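Local coordinates for hypoxanthine-guanine phosphoribosyltransferase (Leishmania tarentolae, PDB 1PZM), which probably transfers the phosphoribosyl group of 5-phosphoribosylpyrophosphate to hypoxanthine or guanine, making IMP or GMP in purine salvage, at residues 42-47 / 77-82; 46-51 / 57-62. All blocks are in the same frame, centred on the assembly; numbering follows the deposited sequence.

Contact 1 of 2, residues 42-47 / 77-82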
loop_
_atom_site.group_PDB
_atom_site.type_symbol
_atom_site.label_atom_id
_atom_site.label_comp_id
_atom_site.label_asym_id
_atom_site.label_seq_id
_atom_site.Cartn_x
_atom_site.Cartn_y
_atom_site.Cartn_z
ATOM N N LYS A 42 -7.815 -6.472 -17.108
ATOM C CA LYS A 42 -7.952 -6.575 -18.551
ATOM C C LYS A 42 -9.159 -5.766 -19.068
ATOM O O LYS A 42 -9.121 -5.190 -20.177
ATOM C CB LYS A 42 -8.076 -8.045 -19.026
ATOM C CG LYS A 42 -6.894 -8.932 -18.676
ATOM C CD LYS A 42 -7.118 -10.408 -19.154
ATOM C CE LYS A 42 -5.937 -11.249 -18.628
ATOM N NZ LYS A 42 -4.623 -10.952 -19.322
ATOM N N LYS A 43 -10.237 -5.761 -18.291
ATOM C CA LYS A 43 -11.409 -4.943 -18.628
ATOM C C LYS A 43 -11.038 -3.433 -18.661
ATOM O O LYS A 43 -11.289 -2.746 -19.649
ATOM C CB LYS A 43 -12.527 -5.163 -17.610
ATOM C CG LYS A 43 -13.464 -6.308 -17.795
ATOM C CD LYS A 43 -14.618 -6.193 -16.754
ATOM C CE LYS A 43 -15.473 -7.505 -16.646
ATOM N NZ LYS A 43 -15.966 -7.824 -15.234
ATOM N N ILE A 44 -10.430 -2.937 -17.581
ATOM C CA ILE A 44 -9.980 -1.526 -17.480
ATOM C C ILE A 44 -9.165 -1.099 -18.702
ATOM O O ILE A 44 -9.420 -0.056 -19.307
ATOM C CB ILE A 44 -9.207 -1.269 -16.124
ATOM C CG1 ILE A 44 -10.196 -1.338 -14.935
ATOM C CG2 ILE A 44 -8.474 0.096 -16.140
ATOM C CD1 ILE A 44 -9.520 -1.136 -13.467
ATOM N N ALA A 45 -8.209 -1.942 -19.069
ATOM C CA ALA A 45 -7.320 -1.684 -20.182
ATOM C C ALA A 45 -8.162 -1.536 -21.435
ATOM O O ALA A 45 -7.914 -0.652 -22.248
ATOM C CB ALA A 45 -6.320 -2.821 -20.350
ATOM N N ALA A 46 -9.174 -2.383 -21.570
ATOM C CA ALA A 46 -9.930 -2.410 -22.822
ATOM C C ALA A 46 -10.791 -1.159 -22.836
ATOM O O ALA A 46 -10.928 -0.509 -23.877
ATOM C CB ALA A 46 -10.831 -3.699 -22.944
ATOM N N ASP A 47 -11.331 -0.807 -21.663
ATOM C CA ASP A 47 -12.207 0.331 -21.550
ATOM C C ASP A 47 -11.416 1.622 -21.741
ATOM O O ASP A 47 -11.979 2.638 -22.113
ATOM C CB ASP A 47 -12.917 0.340 -20.206
ATOM C CG ASP A 47 -13.973 -0.736 -20.076
ATOM O OD1 ASP A 47 -14.469 -1.282 -21.108
ATOM O OD2 ASP A 47 -14.402 -1.060 -18.940
ATOM N N ARG A 77 -0.006 -3.625 -10.085
ATOM C CA ARG A 77 0.802 -4.614 -10.809
ATOM C C ARG A 77 0.060 -5.422 -11.902
ATOM O O ARG A 77 0.594 -5.666 -12.956
ATOM C CB ARG A 77 1.533 -5.524 -9.827
ATOM C CG ARG A 77 2.619 -4.771 -9.016
ATOM C CD ARG A 77 3.196 -5.594 -7.912
ATOM N NE ARG A 77 2.338 -5.686 -6.723
ATOM C CZ ARG A 77 2.820 -6.240 -5.595
ATOM N NH1 ARG A 77 4.137 -6.683 -5.553
ATOM N NH2 ARG A 77 2.058 -6.343 -4.518
ATOM N N PHE A 78 -1.179 -5.800 -11.668
ATOM C CA PHE A 78 -2.023 -6.332 -12.744
ATOM C C PHE A 78 -2.247 -5.361 -13.923
ATOM O O PHE A 78 -2.277 -5.775 -15.100
ATOM C CB PHE A 78 -3.383 -6.836 -12.168
ATOM C CG PHE A 78 -3.231 -8.074 -11.322
ATOM C CD1 PHE A 78 -3.609 -8.065 -9.982
ATOM C CD2 PHE A 78 -2.623 -9.226 -11.867
ATOM C CE1 PHE A 78 -3.398 -9.215 -9.177
ATOM C CE2 PHE A 78 -2.384 -10.366 -11.093
ATOM C CZ PHE A 78 -2.783 -10.360 -9.717
ATOM N N LEU A 79 -2.410 -4.083 -13.613
ATOM C CA LEU A 79 -2.495 -3.056 -14.657
ATOM C C LEU A 79 -1.159 -2.923 -15.451
ATOM O O LEU A 79 -1.159 -2.819 -16.705
ATOM C CB LEU A 79 -2.953 -1.723 -14.035
ATOM C CG LEU A 79 -4.428 -1.588 -13.673
ATOM C CD1 LEU A 79 -4.683 -0.254 -12.855
ATOM C CD2 LEU A 79 -5.373 -1.675 -14.884
ATOM N N ALA A 80 -0.036 -3.034 -14.744
ATOM C CA ALA A 80 1.252 -3.131 -15.419
ATOM C C ALA A 80 1.273 -4.314 -16.388
ATOM O O ALA A 80 1.761 -4.167 -17.520
ATOM C CB ALA A 80 2.388 -3.291 -14.419
ATOM N N ASP A 81 0.775 -5.475 -15.960
ATOM C CA ASP A 81 0.682 -6.657 -16.875
ATOM C C ASP A 81 -0.116 -6.357 -18.167
ATOM O O ASP A 81 0.141 -6.962 -19.247
ATOM C CB ASP A 81 -0.021 -7.838 -16.205
ATOM C CG ASP A 81 0.724 -8.376 -15.002
ATOM O OD1 ASP A 81 1.911 -8.044 -14.756
ATOM O OD2 ASP A 81 0.158 -9.153 -14.226
ATOM N N GLU A 82 -1.077 -5.437 -18.041
ATOM C CA GLU A 82 -1.916 -5.080 -19.178
ATOM C C GLU A 82 -1.382 -3.851 -19.939
ATOM O O GLU A 82 -2.025 -3.372 -20.856
ATOM C CB GLU A 82 -3.379 -4.872 -18.740
ATOM C CG GLU A 82 -4.098 -6.073 -18.091
ATOM C CD GLU A 82 -3.985 -7.417 -18.862
ATOM O OE1 GLU A 82 -4.060 -7.470 -20.111
ATOM O OE2 GLU A 82 -3.784 -8.447 -18.192
#

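Contact 2 of 2, residues 46-51 / 57-62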
loop_
_atom_site.group_PDB
_atom_site.type_symbol
_atom_site.label_atom_id
_atom_site.label_comp_id
_atom_site.label_asym_id
_atom_site.label_seq_id
_atom_site.Cartn_x
_atom_site.Cartn_y
_atom_site.Cartn_z
ATOM N N ALA A 46 -9.174 -2.383 -21.570
ATOM C CA ALA A 46 -9.930 -2.410 -22.822
ATOM C C ALA A 46 -10.791 -1.159 -22.836
ATOM O O ALA A 46 -10.928 -0.509 -23.877
ATOM C CB ALA A 46 -10.831 -3.699 -22.944
ATOM N N ASP A 47 -11.331 -0.807 -21.663
ATOM C CA ASP A 47 -12.207 0.331 -21.550
ATOM C C ASP A 47 -11.416 1.622 -21.741
ATOM O O ASP A 47 -11.979 2.638 -22.113
ATOM C CB ASP A 47 -12.917 0.340 -20.206
ATOM C CG ASP A 47 -13.973 -0.736 -20.076
ATOM O OD1 ASP A 47 -14.469 -1.282 -21.108
ATOM O OD2 ASP A 47 -14.402 -1.060 -18.940
ATOM N N TYR A 48 -10.117 1.607 -21.514
ATOM C CA TYR A 48 -9.363 2.859 -21.608
ATOM C C TYR A 48 -8.516 2.991 -22.883
ATOM O O TYR A 48 -7.815 4.005 -23.072
ATOM C CB TYR A 48 -8.454 3.040 -20.368
ATOM C CG TYR A 48 -9.169 3.559 -19.130
ATOM C CD1 TYR A 48 -9.154 4.922 -18.801
ATOM C CD2 TYR A 48 -9.865 2.692 -18.299
ATOM C CE1 TYR A 48 -9.805 5.407 -17.646
ATOM C CE2 TYR A 48 -10.525 3.164 -17.143
ATOM C CZ TYR A 48 -10.488 4.519 -16.841
ATOM O OH TYR A 48 -11.153 4.967 -15.727
ATOM N N LYS A 49 -8.512 1.947 -23.707
ATOM C CA LYS A 49 -7.698 1.920 -24.944
ATOM C C LYS A 49 -7.869 3.166 -25.837
ATOM O O LYS A 49 -6.882 3.698 -26.359
ATOM C CB LYS A 49 -7.941 0.634 -25.777
ATOM C CG LYS A 49 -6.669 0.142 -26.540
ATOM C CD LYS A 49 -7.007 -0.984 -27.538
ATOM N N ASP A 50 -9.111 3.629 -25.995
ATOM C CA ASP A 50 -9.382 4.802 -26.816
ATOM C C ASP A 50 -8.958 6.125 -26.175
ATOM O O ASP A 50 -9.084 7.175 -26.802
ATOM C CB ASP A 50 -10.878 4.884 -27.182
ATOM C CG ASP A 50 -11.287 3.889 -28.263
ATOM O OD1 ASP A 50 -10.404 3.224 -28.866
ATOM O OD2 ASP A 50 -12.488 3.713 -28.571
ATOM N N PHE A 51 -8.488 6.087 -24.929
ATOM C CA PHE A 51 -8.021 7.306 -24.252
ATOM C C PHE A 51 -6.570 7.650 -24.512
ATOM O O PHE A 51 -6.093 8.730 -24.131
ATOM C CB PHE A 51 -8.331 7.279 -22.751
ATOM C CG PHE A 51 -9.765 7.582 -22.434
ATOM C CD1 PHE A 51 -10.464 8.552 -23.167
ATOM C CD2 PHE A 51 -10.424 6.909 -21.402
ATOM C CE1 PHE A 51 -11.801 8.843 -22.886
ATOM C CE2 PHE A 51 -11.776 7.192 -21.104
ATOM C CZ PHE A 51 -12.461 8.161 -21.853
ATOM N N ASN A 57 -0.059 11.171 -19.410
ATOM C CA ASN A 57 -1.519 11.183 -19.310
ATOM C C ASN A 57 -1.949 9.767 -18.921
ATOM O O ASN A 57 -2.499 9.019 -19.732
ATOM C CB ASN A 57 -2.120 11.675 -20.645
ATOM C CG ASN A 57 -3.640 11.633 -20.692
ATOM O OD1 ASN A 57 -4.332 12.003 -19.743
ATOM N ND2 ASN A 57 -4.167 11.174 -21.821
ATOM N N PRO A 58 -1.632 9.382 -17.684
ATOM C CA PRO A 58 -1.812 7.999 -17.219
ATOM C C PRO A 58 -3.159 7.795 -16.553
ATOM O O PRO A 58 -3.907 8.747 -16.491
ATOM C CB PRO A 58 -0.717 7.881 -16.154
ATOM C CG PRO A 58 -0.682 9.254 -15.573
ATOM C CD PRO A 58 -1.039 10.223 -16.636
ATOM N N LEU A 59 -3.455 6.578 -16.089
ATOM C CA LEU A 59 -4.553 6.337 -15.130
ATOM C C LEU A 59 -4.020 6.599 -13.752
ATOM O O LEU A 59 -3.041 5.949 -13.322
ATOM C CB LEU A 59 -4.962 4.878 -15.133
ATOM C CG LEU A 59 -6.181 4.472 -14.307
ATOM C CD1 LEU A 59 -7.358 5.350 -14.625
ATOM C CD2 LEU A 59 -6.508 2.995 -14.661
ATOM N N TYR A 60 -4.642 7.556 -13.079
ATOM C CA TYR A 60 -4.319 7.843 -11.701
ATOM C C TYR A 60 -5.124 6.939 -10.816
ATOM O O TYR A 60 -6.365 7.029 -10.823
ATOM C CB TYR A 60 -4.656 9.292 -11.360
ATOM C CG TYR A 60 -3.597 10.259 -11.814
ATOM C CD1 TYR A 60 -3.538 10.689 -13.153
ATOM C CD2 TYR A 60 -2.656 10.782 -10.896
ATOM C CE1 TYR A 60 -2.539 11.637 -13.544
ATOM C CE2 TYR A 60 -1.665 11.715 -11.286
ATOM C CZ TYR A 60 -1.635 12.120 -12.606
ATOM O OH TYR A 60 -0.701 13.008 -12.997
ATOM N N LEU A 61 -4.435 6.117 -10.022
ATOM C CA LEU A 61 -5.141 5.296 -9.026
ATOM C C LEU A 61 -5.137 6.109 -7.734
ATOM O O LEU A 61 -4.049 6.481 -7.235
ATOM C CB LEU A 61 -4.433 3.949 -8.824
ATOM C CG LEU A 61 -4.365 2.990 -10.043
ATOM C CD1 LEU A 61 -3.523 1.767 -9.727
ATOM C CD2 LEU A 61 -5.755 2.582 -10.507
ATOM N N LEU A 62 -6.337 6.405 -7.226
ATOM C CA LEU A 62 -6.529 7.136 -5.976
ATOM C C LEU A 62 -6.839 6.152 -4.844
ATOM O O LEU A 62 -8.015 5.681 -4.688
ATOM C CB LEU A 62 -7.629 8.238 -6.136
ATOM C CG LEU A 62 -7.078 9.564 -6.740
ATOM C CD1 LEU A 62 -6.113 9.464 -7.996
ATOM C CD2 LEU A 62 -8.230 10.495 -7.092
HETATM O O HOH W 1 -7.328 10.958 -22.744
#

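Contact 1 of 2, residues 42-47 / 77-82
Lys42 and Glu82 form a salt bridge at the solvent-facing edge where the two helices meet, Lys42 NZ lying 2.9 Å from Glu82 OE2. Lys42 NZ comes to the syn side of the carboxylate, 23° out of its plane, and is 3.6 Å from Glu82 OE1, so one oxygen carries the bond. The lysine is extended until its last torsion folds NZ back (chi4 -71°), while the glutamate turns at chi2 (-49°) and lays its carboxylate against the lysine methylenes. Long, flexible, charged residues suit this outer position. Beneath it, Ala45 CB meets Glu82 CB at 3.9 Å, a small methyl that lets the backbones come close. Deeper, Ile44 and Leu79 meet at about a right angle, Ile44 CG2 touching Leu79 CD2 at 3.8 Å; both are buried, and their branched apolar ends fill the space between helices and sheet with no polar atoms needing partners. Leu79 also rests on Ala41 and Val84; Ile44 and Leu79 both reach Leu59 of the sheet. Glu82 has just left helix 69-81, whose Asp81 pairs with Arg194 of the second subunit. Two helices meeting over one face of the sheet belong to the parallel-sheet alpha/beta core of type I phosphoribosyltransferases.

Contact 2 of 2, residues 46-51 / 57-62
This is a small apolar contact with a water-bridged polar margin, set where the end of helix 30-48 turns back toward strand 59-64 of the parallel sheet. Its buried part is Tyr48 against Leu59. One methyl, Leu59 CD1, does the touching: it approaches the phenol ring obliquely, 3.9 Å from both Tyr48 CE1 and Tyr48 CZ, and lies 4.0 Å from Tyr48 OH. The Leu59 CB already points to the helix; with chi1 at -174° CG lies opposite the backbone N, and CD1 reaches the ring. A tyrosine suits this place because its long flat ring spans the gap between the backbones, whose nearest CA atoms, those of Tyr48 and Leu59, are 8.8 Å apart. The ring also touches Met122 of the neighbouring strand and Leu53 of the connecting loop.

At the margin, Phe51 O and Asn57 ND2 are 3.9 Å apart, and a water joins them. It donates to Phe51 O at 2.9 Å and accepts a long, weak bond from Asn57 ND2 at 3.3 Å. Asparagine is apt here: its amide N-H is a donor, too far from the carbonyl for a direct bond, and the water, accepting from one and donating to the other, fills the step. The Phe51 ring leads away from the strand and stacks on His120, while its edge faces Tyr48 CD1 in plane. Van der Waals contact thus joins helix end to strand on the buried side, while the loop-side polar link rests on one water, probably held more firmly by the carbonyl, since its bond to the amide is long.

How the contacts relate
Contact 1 and contact 2 have their centres about 9 Å apart and share Ala46 and Asp47 near the end of helix 30-48. Along the chain this helix comes first, then strand 59-64, then helix 69-81, so contact 2 joins neighbours in sequence and contact 1 closes the unit by bringing the two helices together. The two meet directly: Ile44 CG2 is 3.8 Å from Leu59 CD2, and Leu79 CD1 is 3.8 Å from Leu61 CD2. Leu59 packs against both helices and Leu61 against helix 69-81, so the contacts share one apolar interface on one face of the sheet. It lies away from the GMP pocket, and helix 69-81 also touches the second subunit, through Asp81 and Phe78 on its Arg194.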